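Local structure of nisin leader peptide-processing serine protease NisP (Lactococcus lactis subsp. lactis, 4MZD) at residues Ala205-Thr219 with Ala476-Arg488. The protein is a subtilisin-like serine protease that probably cleaves the leader peptide from the precursor of the lantibiotic nisin. Residues are numbered along the deposited sequence; the frame is centred on the assembly and turned at random.
Sequences AGQYLMISGSYDDGT and ANNRNSRGAVSVR
The Tyr215 ring carries Arg482 on one face and Met210 CE on the other: Arg482 CD sits 3.5 Å from the ring centroid, 13° off its normal, a CH-pi contact in this subtilisin-like fold. The Arg482 guanidinium continues this stack, its plane only 18° from the ring, while its edge faces Asp217 and Thr219. A bend at chi3 brings that edge to them, where NH1 makes a salt bridge to Asp217 OD2 at 3.0 Å and NH2 donates a hydrogen bond to Thr219 OG1. That carboxylate is itself held by an Asx turn, because Asp217 OD1 accepts from Thr219 N and OG1; Asp221 receives Arg482 NE.

Further along, the short strand 486-487 at the end of the tail pairs antiparallel with strand 200-210, much as a peptide occupies the substrate cleft of this family. Paired bonds define the register: Gly206 N to Ser486 O and Ser486 N to Gly206 O, both 3.0 Å. Arg488 then folds back at chi2 (75°) and lays its guanidinium face over Gly206 CA, with NH1 in a salt bridge to Asp277. One oxygen of the terminal carboxylate, Arg488 O, hydrogen-bonds with Ser353 OG and Asn248 ND2, and Val487 neighbours His147; with Ser353 and His147 predicted members of the charge relay, the geometry is consistent with a retained product of C-terminal autocleavage.

Across the middle, Val485 CG2 packs on Gln207, whose OE1 is hydrogen-bonded with Tyr228 OH. Two waters bridge the two segments: one receives Gln207 NE2 and Gly483 N and donates to Tyr208 O, while the other accepts from Tyr208 N at 2.9 Å and Asn480 ND2 at 3.1 Å.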
# COMPACT_ATOMS: atom_id res chain seq x y z
N ALA A 205 4.64 0.05 0.29
CA ALA A 205 6.06 -0.22 0.50
C ALA A 205 6.54 0.71 1.60
O ALA A 205 5.90 1.73 1.86
CB ALA A 205 6.84 0.07 -0.78
N GLY A 206 7.66 0.40 2.23
CA GLY A 206 8.16 1.25 3.29
C GLY A 206 9.47 0.78 3.86
O GLY A 206 10.11 -0.13 3.32
N GLN A 207 9.88 1.40 4.95
CA GLN A 207 11.14 1.09 5.61
C GLN A 207 11.12 1.64 7.02
O GLN A 207 10.40 2.61 7.31
CB GLN A 207 12.32 1.72 4.86
CG GLN A 207 12.29 3.24 4.92
CD GLN A 207 13.26 3.92 3.96
OE1 GLN A 207 12.84 4.66 3.09
NE2 GLN A 207 14.55 3.68 4.13
N TYR A 208 11.92 1.05 7.90
CA TYR A 208 12.07 1.59 9.25
C TYR A 208 13.25 2.55 9.30
O TYR A 208 14.35 2.24 8.82
CB TYR A 208 12.25 0.47 10.28
CG TYR A 208 11.10 -0.50 10.26
CD1 TYR A 208 9.82 -0.10 10.63
CD2 TYR A 208 11.28 -1.80 9.82
CE1 TYR A 208 8.76 -0.97 10.56
CE2 TYR A 208 10.22 -2.69 9.75
CZ TYR A 208 8.96 -2.26 10.13
OH TYR A 208 7.88 -3.12 10.07
N LEU A 209 13.00 3.72 9.89
CA LEU A 209 14.02 4.75 10.06
C LEU A 209 14.23 5.01 11.55
O LEU A 209 13.26 5.20 12.28
CB LEU A 209 13.56 6.05 9.39
CG LEU A 209 13.26 5.96 7.89
CD1 LEU A 209 12.71 7.29 7.39
CD2 LEU A 209 14.50 5.57 7.10
N MET A 210 15.48 5.03 11.98
CA MET A 210 15.80 5.45 13.35
C MET A 210 16.24 6.90 13.24
O MET A 210 17.29 7.20 12.67
CB MET A 210 16.91 4.57 13.95
CG MET A 210 17.02 4.69 15.49
SD MET A 210 18.27 3.59 16.31
CE MET A 210 19.79 4.48 15.89
N ILE A 211 15.41 7.80 13.75
CA ILE A 211 15.56 9.22 13.45
C ILE A 211 16.22 10.03 14.57
O ILE A 211 16.40 11.23 14.44
CB ILE A 211 14.22 9.88 13.03
CG1 ILE A 211 13.19 9.82 14.17
CG2 ILE A 211 13.68 9.20 11.79
CD1 ILE A 211 11.96 10.68 13.92
N SER A 212 16.58 9.35 15.66
CA SER A 212 17.41 9.94 16.70
C SER A 212 18.37 8.85 17.16
O SER A 212 18.34 7.74 16.64
CB SER A 212 16.57 10.50 17.86
OG SER A 212 15.88 9.48 18.55
N GLY A 213 19.24 9.16 18.12
CA GLY A 213 20.24 8.20 18.52
C GLY A 213 21.29 8.03 17.45
O GLY A 213 21.48 8.90 16.60
N SER A 214 22.00 6.90 17.48
CA SER A 214 23.08 6.69 16.54
C SER A 214 23.38 5.22 16.29
O SER A 214 23.25 4.38 17.18
CB SER A 214 24.36 7.38 17.02
OG SER A 214 24.77 6.86 18.27
N TYR A 215 23.76 4.93 15.05
CA TYR A 215 24.34 3.64 14.72
C TYR A 215 25.84 3.68 15.05
O TYR A 215 26.36 4.70 15.49
CB TYR A 215 24.13 3.34 13.25
CG TYR A 215 22.68 3.21 12.85
CD1 TYR A 215 21.99 2.03 13.07
CD2 TYR A 215 22.00 4.26 12.24
CE1 TYR A 215 20.67 1.89 12.70
CE2 TYR A 215 20.68 4.14 11.87
CZ TYR A 215 20.01 2.94 12.10
OH TYR A 215 18.69 2.76 11.72
N ASP A 216 26.53 2.56 14.83
CA ASP A 216 27.95 2.49 15.12
C ASP A 216 28.74 3.59 14.41
O ASP A 216 29.77 4.04 14.91
CB ASP A 216 28.53 1.12 14.76
CG ASP A 216 28.20 0.06 15.80
OD1 ASP A 216 27.68 0.42 16.88
OD2 ASP A 216 28.48 -1.13 15.55
N ASP A 217 28.26 4.03 13.25
CA ASP A 217 28.98 5.04 12.47
C ASP A 217 28.71 6.46 12.95
O ASP A 217 29.22 7.42 12.38
CB ASP A 217 28.71 4.90 10.97
CG ASP A 217 27.27 5.24 10.58
OD1 ASP A 217 26.50 5.71 11.44
OD2 ASP A 217 26.92 5.03 9.40
N GLY A 218 27.91 6.60 14.00
CA GLY A 218 27.65 7.89 14.61
C GLY A 218 26.47 8.65 14.03
O GLY A 218 26.10 9.71 14.54
N THR A 219 25.88 8.12 12.96
CA THR A 219 24.79 8.80 12.28
C THR A 219 23.45 8.12 12.55
O THR A 219 23.38 7.10 13.22
CB THR A 219 25.02 8.83 10.75
OG1 THR A 219 24.83 7.51 10.23
CG2 THR A 219 26.42 9.33 10.42
N ALA A 476 25.50 -8.50 7.45
CA ALA A 476 25.15 -8.68 6.04
C ALA A 476 24.01 -7.75 5.66
O ALA A 476 23.04 -7.60 6.41
CB ALA A 476 24.77 -10.12 5.77
N ASN A 477 24.12 -7.11 4.50
CA ASN A 477 23.03 -6.31 3.96
C ASN A 477 21.77 -7.15 3.79
O ASN A 477 21.84 -8.33 3.44
CB ASN A 477 23.41 -5.69 2.62
CG ASN A 477 24.41 -4.57 2.76
OD1 ASN A 477 24.74 -4.16 3.88
ND2 ASN A 477 24.88 -4.04 1.64
N ASN A 478 20.62 -6.53 4.03
CA ASN A 478 19.36 -7.25 4.05
C ASN A 478 18.17 -6.33 3.75
O ASN A 478 18.34 -5.13 3.54
CB ASN A 478 19.18 -7.92 5.42
CG ASN A 478 19.20 -6.92 6.56
OD1 ASN A 478 18.18 -6.30 6.86
ND2 ASN A 478 20.36 -6.75 7.19
N ARG A 479 16.97 -6.90 3.73
CA ARG A 479 15.75 -6.16 3.39
C ARG A 479 15.47 -5.02 4.36
O ARG A 479 14.77 -4.05 4.03
CB ARG A 479 14.55 -7.11 3.37
CG ARG A 479 13.73 -7.05 2.10
CD ARG A 479 12.50 -7.94 2.19
NE ARG A 479 11.43 -7.32 2.97
CZ ARG A 479 11.21 -7.57 4.26
NH1 ARG A 479 11.98 -8.42 4.92
NH2 ARG A 479 10.22 -6.95 4.88
N ASN A 480 16.01 -5.14 5.57
CA ASN A 480 15.84 -4.13 6.60
C ASN A 480 17.09 -3.31 6.86
O ASN A 480 17.16 -2.60 7.85
CB ASN A 480 15.35 -4.76 7.90
CG ASN A 480 13.92 -5.27 7.81
OD1 ASN A 480 13.67 -6.47 7.92
ND2 ASN A 480 12.99 -4.35 7.61
N SER A 481 18.09 -3.38 5.97
CA SER A 481 19.26 -2.52 6.10
C SER A 481 18.87 -1.06 5.96
O SER A 481 17.88 -0.75 5.31
CB SER A 481 20.31 -2.85 5.05
OG SER A 481 20.87 -4.13 5.26
N ARG A 482 19.66 -0.17 6.55
CA ARG A 482 19.39 1.26 6.41
C ARG A 482 19.27 1.61 4.94
O ARG A 482 20.11 1.23 4.12
CB ARG A 482 20.51 2.08 7.04
CG ARG A 482 20.66 1.85 8.52
CD ARG A 482 21.90 2.54 9.03
NE ARG A 482 21.80 3.99 8.94
CZ ARG A 482 22.81 4.82 9.18
NH1 ARG A 482 24.01 4.33 9.49
NH2 ARG A 482 22.63 6.13 9.08
N GLY A 483 18.22 2.36 4.61
CA GLY A 483 18.03 2.85 3.26
C GLY A 483 17.26 1.92 2.34
O GLY A 483 16.90 2.33 1.23
N ALA A 484 17.01 0.68 2.76
CA ALA A 484 16.32 -0.28 1.89
C ALA A 484 14.80 -0.18 2.04
O ALA A 484 14.26 -0.45 3.11
CB ALA A 484 16.78 -1.69 2.18
N VAL A 485 14.12 0.20 0.96
CA VAL A 485 12.66 0.19 0.92
C VAL A 485 12.22 -1.16 0.38
O VAL A 485 12.77 -1.65 -0.60
CB VAL A 485 12.14 1.33 0.02
CG1 VAL A 485 10.63 1.23 -0.16
CG2 VAL A 485 12.52 2.67 0.61
N SER A 486 11.23 -1.77 1.03
CA SER A 486 10.74 -3.06 0.58
C SER A 486 9.24 -3.03 0.40
O SER A 486 8.54 -2.23 1.03
CB SER A 486 11.16 -4.17 1.55
OG SER A 486 10.71 -3.94 2.87
N VAL A 487 8.74 -3.90 -0.46
CA VAL A 487 7.31 -4.02 -0.61
C VAL A 487 6.71 -4.54 0.69
O VAL A 487 7.34 -5.32 1.41
CB VAL A 487 6.91 -4.96 -1.78
CG1 VAL A 487 7.40 -4.39 -3.11
CG2 VAL A 487 7.41 -6.39 -1.57
N ARG A 488 5.50 -4.09 1.00
CA ARG A 488 4.70 -4.71 2.06
C ARG A 488 3.75 -5.71 1.41
O ARG A 488 2.70 -6.08 1.98
CB ARG A 488 3.98 -3.66 2.91
CG ARG A 488 4.81 -3.14 4.10
CD ARG A 488 5.92 -2.18 3.69
NE ARG A 488 6.94 -1.99 4.72
CZ ARG A 488 6.89 -1.09 5.70
NH1 ARG A 488 5.85 -0.26 5.82
NH2 ARG A 488 7.88 -1.02 6.58
OXT ARG A 488 4.06 -6.17 0.31
O HOH W 1 15.74 2.17 6.32
O HOH W 2 13.44 -1.33 7.36